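Local coordinates for protein frutapin (Artocarpus altilis, PDB 5KRP) that probably binds carbohydrates, most likely mannose-type sugars, as a four-chain lectin of the jacalin-related family, at residues 10-21 and 133-144; 31-39 and 110-118. One frame throughout, in Å; residues are numbered along the deposited sequence. Where two conformers were deposited one is given.

In the fold
Both contacts belong to the beta-prism fold of jacalin-type lectins, in which three antiparallel four-stranded sheets form the walls of a prism, and they illustrate how differently such walls can be joined. Contact 1 lies within one sheet: 10-21 supplies both of its outer strands and 133-144 its inner pair, so backbone hydrogen bonds and the bonds of R136 dominate. Contact 2 packs the turn between the inner strands 26-34 and 38-47 of a second sheet against edge strand 109-114 of the third, by apolar and aromatic contacts without a hydrogen bond. Each is partly buried; contact 1 mixes buried L141, D142 and A143 with exposed N17, E18 and D20. They meet where L141 N approaches I38 O at 2.9 Å.

Contact 1 (10-21 and 133-144)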
loop_
_atom_site.group_PDB
_atom_site.type_symbol
_atom_site.label_atom_id
_atom_site.label_comp_id
_atom_site.label_asym_id
_atom_site.label_seq_id
_atom_site.Cartn_x
_atom_site.Cartn_y
_atom_site.Cartn_z
ATOM N N PRO A 10 2.587 10.978 16.422
ATOM C CA PRO A 10 3.041 12.386 16.433
ATOM C C PRO A 10 4.317 12.582 17.254
ATOM O O PRO A 10 4.697 11.740 18.103
ATOM C CB PRO A 10 1.834 13.132 17.102
ATOM C CG PRO A 10 0.660 12.233 16.866
ATOM C CD PRO A 10 1.222 10.849 16.971
ATOM N N TRP A 11 4.975 13.697 16.985
ATOM C CA TRP A 11 6.078 14.249 17.799
ATOM C C TRP A 11 5.538 15.496 18.482
ATOM O O TRP A 11 4.952 16.358 17.824
ATOM C CB TRP A 11 7.273 14.624 16.916
ATOM C CG TRP A 11 7.936 13.339 16.343
ATOM C CD1 TRP A 11 8.866 12.553 16.920
ATOM C CD2 TRP A 11 7.673 12.763 15.048
ATOM N NE1 TRP A 11 9.240 11.526 16.065
ATOM C CE2 TRP A 11 8.513 11.619 14.915
ATOM C CE3 TRP A 11 6.821 13.108 14.007
ATOM C CZ2 TRP A 11 8.512 10.800 13.752
ATOM C CZ3 TRP A 11 6.782 12.309 12.846
ATOM C CH2 TRP A 11 7.654 11.153 12.735
ATOM N N GLY A 12 5.699 15.570 19.804
ATOM C CA GLY A 12 5.231 16.721 20.581
ATOM C C GLY A 12 4.447 16.229 21.772
ATOM O O GLY A 12 4.529 15.045 22.150
ATOM N N GLY A 13 3.700 17.122 22.405
ATOM C CA GLY A 13 3.023 16.741 23.667
ATOM C C GLY A 13 1.592 16.355 23.455
ATOM O O GLY A 13 1.083 16.319 22.339
ATOM N N PRO A 14 0.885 16.036 24.545
ATOM C CA PRO A 14 -0.415 15.478 24.520
ATOM C C PRO A 14 -1.584 16.482 24.568
ATOM O O PRO A 14 -2.737 16.066 24.508
ATOM C CB PRO A 14 -0.389 14.548 25.731
ATOM C CG PRO A 14 0.396 15.326 26.738
ATOM C CD PRO A 14 1.431 16.082 25.905
ATOM N N GLY A 15 -1.335 17.746 24.766
ATOM C CA GLY A 15 -2.420 18.670 24.970
ATOM C C GLY A 15 -3.012 19.216 23.697
ATOM O O GLY A 15 -2.567 18.907 22.622
ATOM N N GLY A 16 -4.051 20.005 23.831
ATOM C CA GLY A 16 -4.581 20.784 22.680
ATOM C C GLY A 16 -5.718 20.053 22.030
ATOM O O GLY A 16 -6.025 18.919 22.366
ATOM N N ASN A 17 -6.376 20.693 21.075
ATOM C CA ASN A 17 -7.445 20.061 20.312
ATOM C C ASN A 17 -6.904 19.092 19.268
ATOM O O ASN A 17 -6.135 19.472 18.424
ATOM C CB ASN A 17 -8.357 21.109 19.661
ATOM C CG ASN A 17 -8.963 22.068 20.703
ATOM O OD1 ASN A 17 -9.552 21.623 21.692
ATOM N ND2 ASN A 17 -8.729 23.378 20.530
ATOM N N GLU A 18 -7.370 17.841 19.303
ATOM C CA GLU A 18 -6.957 16.825 18.338
ATOM C C GLU A 18 -7.514 17.175 16.925
ATOM O O GLU A 18 -8.681 17.610 16.784
ATOM C CB GLU A 18 -7.501 15.451 18.683
ATOM C CG GLU A 18 -7.148 14.982 20.116
ATOM C CD GLU A 18 -5.699 14.566 20.342
ATOM O OE1 GLU A 18 -4.965 14.316 19.334
ATOM O OE2 GLU A 18 -5.283 14.522 21.574
ATOM N N TRP A 19 -6.690 16.941 15.901
ATOM C CA TRP A 19 -7.148 17.089 14.513
ATOM C C TRP A 19 -6.417 16.117 13.638
ATOM O O TRP A 19 -5.317 15.650 13.967
ATOM C CB TRP A 19 -6.987 18.501 13.978
ATOM C CG TRP A 19 -5.610 19.102 14.031
ATOM C CD1 TRP A 19 -5.119 19.897 15.011
ATOM C CD2 TRP A 19 -4.547 19.009 13.043
ATOM N NE1 TRP A 19 -3.857 20.286 14.732
ATOM C CE2 TRP A 19 -3.460 19.730 13.544
ATOM C CE3 TRP A 19 -4.408 18.333 11.788
ATOM C CZ2 TRP A 19 -2.239 19.872 12.833
ATOM C CZ3 TRP A 19 -3.254 18.477 11.080
ATOM C CH2 TRP A 19 -2.159 19.211 11.584
ATOM N N ASP A 20 -7.069 15.793 12.527
ATOM C CA ASP A 20 -6.516 14.869 11.545
ATOM C C ASP A 20 -7.022 15.220 10.164
ATOM O O ASP A 20 -8.210 15.115 9.950
ATOM C CB ASP A 20 -6.780 13.419 11.927
ATOM C CG ASP A 20 -6.084 12.426 10.992
ATOM O OD1 ASP A 20 -5.467 12.798 9.958
ATOM O OD2 ASP A 20 -5.922 11.264 11.435
ATOM N N ASP A 21 -6.144 15.770 9.278
ATOM C CA ASP A 21 -6.583 16.168 7.946
ATOM C C ASP A 21 -6.943 14.958 7.075
ATOM O O ASP A 21 -7.655 15.097 6.091
ATOM C CB ASP A 21 -5.549 17.002 7.211
ATOM C CG ASP A 21 -5.352 18.416 7.792
ATOM O OD1 ASP A 21 -6.263 18.887 8.502
ATOM O OD2 ASP A 21 -4.318 19.040 7.404
ATOM N N PHE A 133 -1.364 15.243 7.048
ATOM C CA PHE A 133 -0.837 15.580 8.386
ATOM C C PHE A 133 -1.936 15.387 9.452
ATOM O O PHE A 133 -3.145 15.538 9.159
ATOM C CB PHE A 133 -0.328 17.006 8.454
ATOM C CG PHE A 133 0.939 17.288 7.703
ATOM C CD1 PHE A 133 2.157 17.064 8.249
ATOM C CD2 PHE A 133 0.891 17.731 6.407
ATOM C CE1 PHE A 133 3.385 17.359 7.566
ATOM C CE2 PHE A 133 2.070 17.973 5.700
ATOM C CZ PHE A 133 3.290 17.799 6.254
ATOM N N LYS A 134 -1.519 15.095 10.704
ATOM C CA LYS A 134 -2.426 15.132 11.842
ATOM C C LYS A 134 -1.691 15.828 12.968
ATOM O O LYS A 134 -0.472 15.990 12.895
ATOM C CB LYS A 134 -2.930 13.774 12.285
ATOM C CG LYS A 134 -1.858 12.788 12.726
ATOM C CD LYS A 134 -2.523 11.627 13.446
ATOM C CE LYS A 134 -2.798 12.002 14.887
ATOM N NZ LYS A 134 -3.668 10.955 15.490
ATOM N N GLY A 135 -2.428 16.181 14.015
ATOM C CA GLY A 135 -1.778 16.812 15.129
ATOM C C GLY A 135 -2.700 17.217 16.246
ATOM O O GLY A 135 -3.791 16.721 16.354
ATOM N N ARG A 136 -2.208 18.151 17.061
ATOM C CA ARG A 136 -2.981 18.754 18.129
ATOM C C ARG A 136 -2.585 20.210 18.263
ATOM O O ARG A 136 -1.413 20.517 18.198
ATOM C CB ARG A 136 -2.751 18.138 19.467
ATOM C CG ARG A 136 -2.598 16.690 19.528
ATOM C CD ARG A 136 -2.453 16.156 20.946
ATOM N NE ARG A 136 -1.277 15.381 20.963
ATOM C CZ ARG A 136 -1.117 14.159 20.474
ATOM N NH1 ARG A 136 -2.098 13.514 19.922
ATOM N NH2 ARG A 136 0.084 13.594 20.565
ATOM N N THR A 137 -3.592 21.095 18.388
ATOM C CA THR A 137 -3.349 22.521 18.489
ATOM C C THR A 137 -4.236 23.150 19.564
ATOM O O THR A 137 -5.423 22.913 19.581
ATOM C CB THR A 137 -3.709 23.180 17.134
ATOM O OG1 THR A 137 -2.853 22.626 16.117
ATOM C CG2 THR A 137 -3.420 24.704 17.199
ATOM N N GLY A 138 -3.637 23.924 20.412
ATOM C CA GLY A 138 -4.348 24.713 21.427
ATOM C C GLY A 138 -4.018 26.156 21.087
ATOM O O GLY A 138 -4.479 26.646 20.056
ATOM N N ASP A 139 -3.262 26.818 21.950
ATOM C CA ASP A 139 -2.696 28.099 21.620
ATOM C C ASP A 139 -1.560 27.912 20.619
ATOM O O ASP A 139 -1.271 28.836 19.906
ATOM C CB ASP A 139 -2.122 28.814 22.826
ATOM C CG ASP A 139 -3.184 29.258 23.837
ATOM O OD1 ASP A 139 -4.418 29.224 23.564
ATOM O OD2 ASP A 139 -2.720 29.591 24.959
ATOM N N LEU A 140 -0.898 26.733 20.639
ATOM C CA LEU A 140 0.266 26.437 19.870
ATOM C C LEU A 140 0.021 25.027 19.219
ATOM O O LEU A 140 -0.960 24.335 19.519
ATOM C CB LEU A 140 1.506 26.334 20.763
ATOM C CG LEU A 140 1.910 27.679 21.419
ATOM C CD1 LEU A 140 3.005 27.430 22.401
ATOM C CD2 LEU A 140 2.383 28.685 20.423
ATOM N N LEU A 141 0.935 24.652 18.351
ATOM C CA LEU A 141 0.955 23.307 17.786
ATOM C C LEU A 141 1.583 22.415 18.840
ATOM O O LEU A 141 2.768 22.313 18.942
ATOM C CB LEU A 141 1.806 23.343 16.483
ATOM C CG LEU A 141 1.845 21.987 15.751
ATOM C CD1 LEU A 141 0.468 21.605 15.343
ATOM C CD2 LEU A 141 2.805 22.010 14.587
ATOM N N ASP A 142 0.750 21.738 19.613
ATOM C CA ASP A 142 1.266 20.768 20.580
ATOM C C ASP A 142 2.009 19.562 19.973
ATOM O O ASP A 142 3.018 19.110 20.516
ATOM C CB ASP A 142 0.098 20.236 21.400
ATOM C CG ASP A 142 -0.557 21.302 22.283
ATOM O OD1 ASP A 142 -1.317 22.161 21.774
ATOM O OD2 ASP A 142 -0.337 21.274 23.524
ATOM N N ALA A 143 1.545 19.065 18.831
ATOM C CA ALA A 143 2.162 17.838 18.271
ATOM C C ALA A 143 1.785 17.746 16.794
ATOM O O ALA A 143 0.772 18.305 16.368
ATOM C CB ALA A 143 1.679 16.587 19.012
ATOM N N ILE A 144 2.652 17.088 16.048
ATOM C CA ILE A 144 2.393 16.852 14.629
ATOM C C ILE A 144 2.844 15.467 14.206
ATOM O O ILE A 144 3.910 14.951 14.621
ATOM C CB ILE A 144 2.995 17.972 13.781
ATOM C CG1 ILE A 144 2.584 17.889 12.309
ATOM C CG2 ILE A 144 4.488 17.941 13.770
ATOM C CD1 ILE A 144 3.529 18.780 11.507
HETATM O O HOH W 1 1.100 19.405 24.721
HETATM O O HOH W 2 -4.770 14.030 16.721
HETATM O O HOH W 3 -4.609 11.074 18.724
HETATM O O HOH W 4 -6.204 10.695 14.118
#
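G13 O is gripped by the R136 side chain: R136 NE donates to G13 O at 2.9 Å, nearly straight (171°) and in the carbonyl plane on a lone pair, and R136 NH2 adds a weak second bond. At another edge of the same flat guanidinium, R136 NH1 reaches the syn lone pair of E18 OE1 at 3.0 Å, a salt bridge in the guanidinium plane although the carboxylate is turned 61° from it. From strand 133-137, R136 thus holds the G13 loop and E18 of strand 17-20, with two in-plane partners that probably restrict its rotation. W19 lies flat across strand 133-137, with G135 over one ring face: W19 CG sits between the backbone N and the carbonyl carbon (chi1 56°), G135 CA makes a CH-pi contact 4.0 Å from the centroid of the six-membered W19 ring, and W19 NE1 donates to T137 OG1 at 2.9 Å. Opposite R136 the strand carries two residues, D142 and A143, in a classic beta bulge. A glycerol, probably from the crystallisation liquor, binds D142 OD2, D139 N and L140 N, consistent with the sugar pocket of jacalin-related lectins, whose G-x-x-x-D loop (here G138-D142) binds the sugar. On the face of W19 and T137, W19 packs on F41 of strand 38-47 and stacks with H57; on the face of E18 and R136, K134 NZ forms a salt bridge with E126 of the second subunit.

Contact 2 (31-39 and 110-118); sequences ELSYKEAIG and FGPYGEEDG
Two walls of the beta-prism meet here, the turn between strands 26-34 and 38-47 of one sheet lying against the end of edge strand 109-114 of another. The strand segments 31-34 and 110-114 run at 53° with their axes 6.7 Å apart, so side chains make the join. Y113 carries much of the contact: its CB sits over one face of the Y34 ring, 4.2 Å from the centroid in a CH-pi contact, and the two rings lie obliquely, their planes 46° apart, with Y34 CE1 and Y113 CD1 touching at 3.7 Å. The L32 side chain crosses that of Y113 at about a right angle, L32 CD1 meeting Y113 CB at 4.0 Å, and I38 CD1 reaches the same CB from the neighbouring strand. With CG between its backbone N and carbonyl carbon (chi1 64°), Y34 also brings CD2 to 3.4 Å from G114 N. Further along, E36 and E115 run side by side; their like charges are probably eased by R98, which forms a salt bridge with E115 OE1 and a hydrogen bond to E36 O. At the turn, the CA of G114 points a C-H at K35 O, the carbon and oxygen 3.5 Å apart.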
loop_
_atom_site.group_PDB
_atom_site.type_symbol
_atom_site.label_atom_id
_atom_site.label_comp_id
_atom_site.label_asym_id
_atom_site.label_seq_id
_atom_site.Cartn_x
_atom_site.Cartn_y
_atom_site.Cartn_z
ATOM N N GLU A 31 1.263 26.251 5.103
ATOM C CA GLU A 31 1.257 27.598 5.763
ATOM C C GLU A 31 1.382 27.405 7.269
ATOM O O GLU A 31 0.637 26.640 7.857
ATOM C CB GLU A 31 -0.050 28.323 5.464
ATOM C CG GLU A 31 -0.266 28.605 3.977
ATOM C CD GLU A 31 -1.569 29.360 3.697
ATOM O OE1 GLU A 31 -1.681 30.527 4.170
ATOM O OE2 GLU A 31 -2.457 28.800 3.005
ATOM N N LEU A 32 2.332 28.082 7.889
ATOM C CA LEU A 32 2.441 27.975 9.289
ATOM C C LEU A 32 2.742 29.344 9.875
ATOM O O LEU A 32 3.093 30.262 9.129
ATOM C CB LEU A 32 3.495 26.926 9.643
ATOM C CG LEU A 32 4.896 27.089 9.170
ATOM C CD1 LEU A 32 5.685 28.002 10.159
ATOM C CD2 LEU A 32 5.612 25.768 9.108
ATOM N N SER A 33 2.520 29.465 11.194
ATOM C CA SER A 33 2.999 30.670 11.952
ATOM C C SER A 33 3.973 30.238 13.029
ATOM O O SER A 33 3.968 29.072 13.481
ATOM C CB SER A 33 1.852 31.484 12.519
ATOM O OG SER A 33 1.277 30.840 13.623
ATOM N N TYR A 34 4.898 31.137 13.372
ATOM C CA TYR A 34 5.905 30.850 14.350
ATOM C C TYR A 34 6.411 32.126 15.061
ATOM O O TYR A 34 6.286 33.242 14.513
ATOM C CB TYR A 34 7.117 30.193 13.751
ATOM C CG TYR A 34 7.875 31.053 12.767
ATOM C CD1 TYR A 34 7.461 31.163 11.426
ATOM C CD2 TYR A 34 9.041 31.773 13.179
ATOM C CE1 TYR A 34 8.172 31.971 10.512
ATOM C CE2 TYR A 34 9.728 32.600 12.279
ATOM C CZ TYR A 34 9.309 32.650 10.951
ATOM O OH TYR A 34 9.963 33.432 10.030
ATOM N N LYS A 35 6.974 31.868 16.238
ATOM C CA LYS A 35 7.891 32.832 16.911
ATOM C C LYS A 35 8.752 32.019 17.891
ATOM O O LYS A 35 9.717 31.371 17.471
ATOM C CB LYS A 35 7.042 34.025 17.513
ATOM C CG LYS A 35 7.941 35.169 18.013
ATOM C CD LYS A 35 8.485 35.984 16.857
ATOM C CE LYS A 35 9.612 36.953 17.290
ATOM N NZ LYS A 35 9.852 38.026 16.267
ATOM N N GLU A 36 8.348 31.904 19.158
ATOM C CA GLU A 36 9.065 31.056 20.086
ATOM C C GLU A 36 8.803 29.563 19.831
ATOM O O GLU A 36 9.576 28.695 20.235
ATOM C CB GLU A 36 8.659 31.420 21.529
ATOM C CG GLU A 36 9.161 32.823 21.889
ATOM C CD GLU A 36 8.237 33.966 21.511
ATOM O OE1 GLU A 36 7.052 33.813 21.059
ATOM O OE2 GLU A 36 8.705 35.099 21.767
ATOM N N ALA A 37 7.663 29.309 19.234
ATOM C CA ALA A 37 7.250 27.920 18.944
ATOM C C ALA A 37 6.505 27.986 17.618
ATOM O O ALA A 37 6.293 29.065 17.069
ATOM C CB ALA A 37 6.365 27.395 20.043
ATOM N N ILE A 38 5.978 26.839 17.154
ATOM C CA ILE A 38 5.047 26.858 16.050
ATOM C C ILE A 38 3.625 27.038 16.544
ATOM O O ILE A 38 3.171 26.352 17.508
ATOM C CB ILE A 38 5.157 25.498 15.235
ATOM C CG1 ILE A 38 6.580 25.203 14.801
ATOM C CG2 ILE A 38 4.129 25.489 14.108
ATOM C CD1 ILE A 38 7.221 26.184 13.862
ATOM N N GLY A 39 2.900 27.958 15.879
ATOM C CA GLY A 39 1.515 28.277 16.121
ATOM C C GLY A 39 0.583 27.581 15.113
ATOM O O GLY A 39 0.155 26.466 15.311
ATOM N N PHE A 110 13.263 24.465 3.728
ATOM C CA PHE A 110 12.392 25.491 4.194
ATOM C C PHE A 110 12.445 25.427 5.731
ATOM O O PHE A 110 12.038 24.405 6.321
ATOM C CB PHE A 110 10.976 25.241 3.746
ATOM C CG PHE A 110 10.805 25.417 2.301
ATOM C CD1 PHE A 110 10.475 26.618 1.795
ATOM C CD2 PHE A 110 10.909 24.320 1.446
ATOM C CE1 PHE A 110 10.298 26.782 0.422
ATOM C CE2 PHE A 110 10.732 24.473 0.084
ATOM C CZ PHE A 110 10.421 25.707 -0.427
ATOM N N GLY A 111 12.972 26.496 6.335
ATOM C CA GLY A 111 13.167 26.595 7.778
ATOM C C GLY A 111 14.619 26.564 8.134
ATOM O O GLY A 111 15.534 26.641 7.227
ATOM N N PRO A 112 14.939 26.377 9.406
ATOM C CA PRO A 112 14.007 26.169 10.574
ATOM C C PRO A 112 13.086 27.380 10.845
ATOM O O PRO A 112 13.469 28.535 10.627
ATOM C CB PRO A 112 14.977 25.957 11.703
ATOM C CG PRO A 112 16.189 26.823 11.325
ATOM C CD PRO A 112 16.330 26.651 9.834
ATOM N N TYR A 113 11.849 27.099 11.244
ATOM C CA TYR A 113 10.899 28.081 11.694
ATOM C C TYR A 113 10.755 27.853 13.153
ATOM O O TYR A 113 10.651 26.704 13.567
ATOM C CB TYR A 113 9.578 27.853 11.030
ATOM C CG TYR A 113 9.708 27.950 9.502
ATOM C CD1 TYR A 113 10.021 29.152 8.873
ATOM C CD2 TYR A 113 9.577 26.807 8.701
ATOM C CE1 TYR A 113 10.131 29.231 7.470
ATOM C CE2 TYR A 113 9.710 26.884 7.313
ATOM C CZ TYR A 113 9.991 28.075 6.709
ATOM O OH TYR A 113 10.143 28.082 5.342
ATOM N N GLY A 114 10.766 28.921 13.964
ATOM C CA GLY A 114 10.604 28.735 15.383
ATOM C C GLY A 114 11.940 28.737 16.095
ATOM O O GLY A 114 12.922 29.282 15.582
ATOM N N GLU A 115 11.996 28.142 17.276
ATOM C CA GLU A 115 13.268 28.030 17.985
ATOM C C GLU A 115 13.728 26.607 18.138
ATOM O O GLU A 115 12.979 25.775 18.622
ATOM C CB GLU A 115 13.188 28.635 19.394
ATOM C CG GLU A 115 12.797 30.126 19.346
ATOM C CD GLU A 115 12.698 30.801 20.737
ATOM O OE1 GLU A 115 12.624 30.093 21.776
ATOM O OE2 GLU A 115 12.655 32.057 20.764
ATOM N N GLU A 116 14.989 26.380 17.853
ATOM C CA GLU A 116 15.609 25.035 17.984
ATOM C C GLU A 116 16.007 24.713 19.411
ATOM O O GLU A 116 17.172 24.655 19.752
ATOM C CB GLU A 116 16.714 24.839 16.960
ATOM C CG GLU A 116 16.200 25.005 15.517
ATOM C CD GLU A 116 17.224 24.577 14.473
ATOM O OE1 GLU A 116 18.395 24.978 14.627
ATOM O OE2 GLU A 116 16.889 23.818 13.515
ATOM N N ASP A 117 15.004 24.484 20.234
ATOM C CA ASP A 117 15.182 24.225 21.650
ATOM C C ASP A 117 14.453 22.942 21.981
ATOM O O ASP A 117 13.276 22.774 21.624
ATOM C CB ASP A 117 14.595 25.396 22.462
ATOM C CG ASP A 117 15.624 26.508 22.761
ATOM O OD1 ASP A 117 16.296 26.999 21.830
ATOM O OD2 ASP A 117 15.748 26.895 23.946
ATOM N N GLY A 118 15.131 22.047 22.692
ATOM C CA GLY A 118 14.543 20.858 23.245
ATOM C C GLY A 118 15.042 19.600 22.550
ATOM O O GLY A 118 16.207 19.477 22.277
#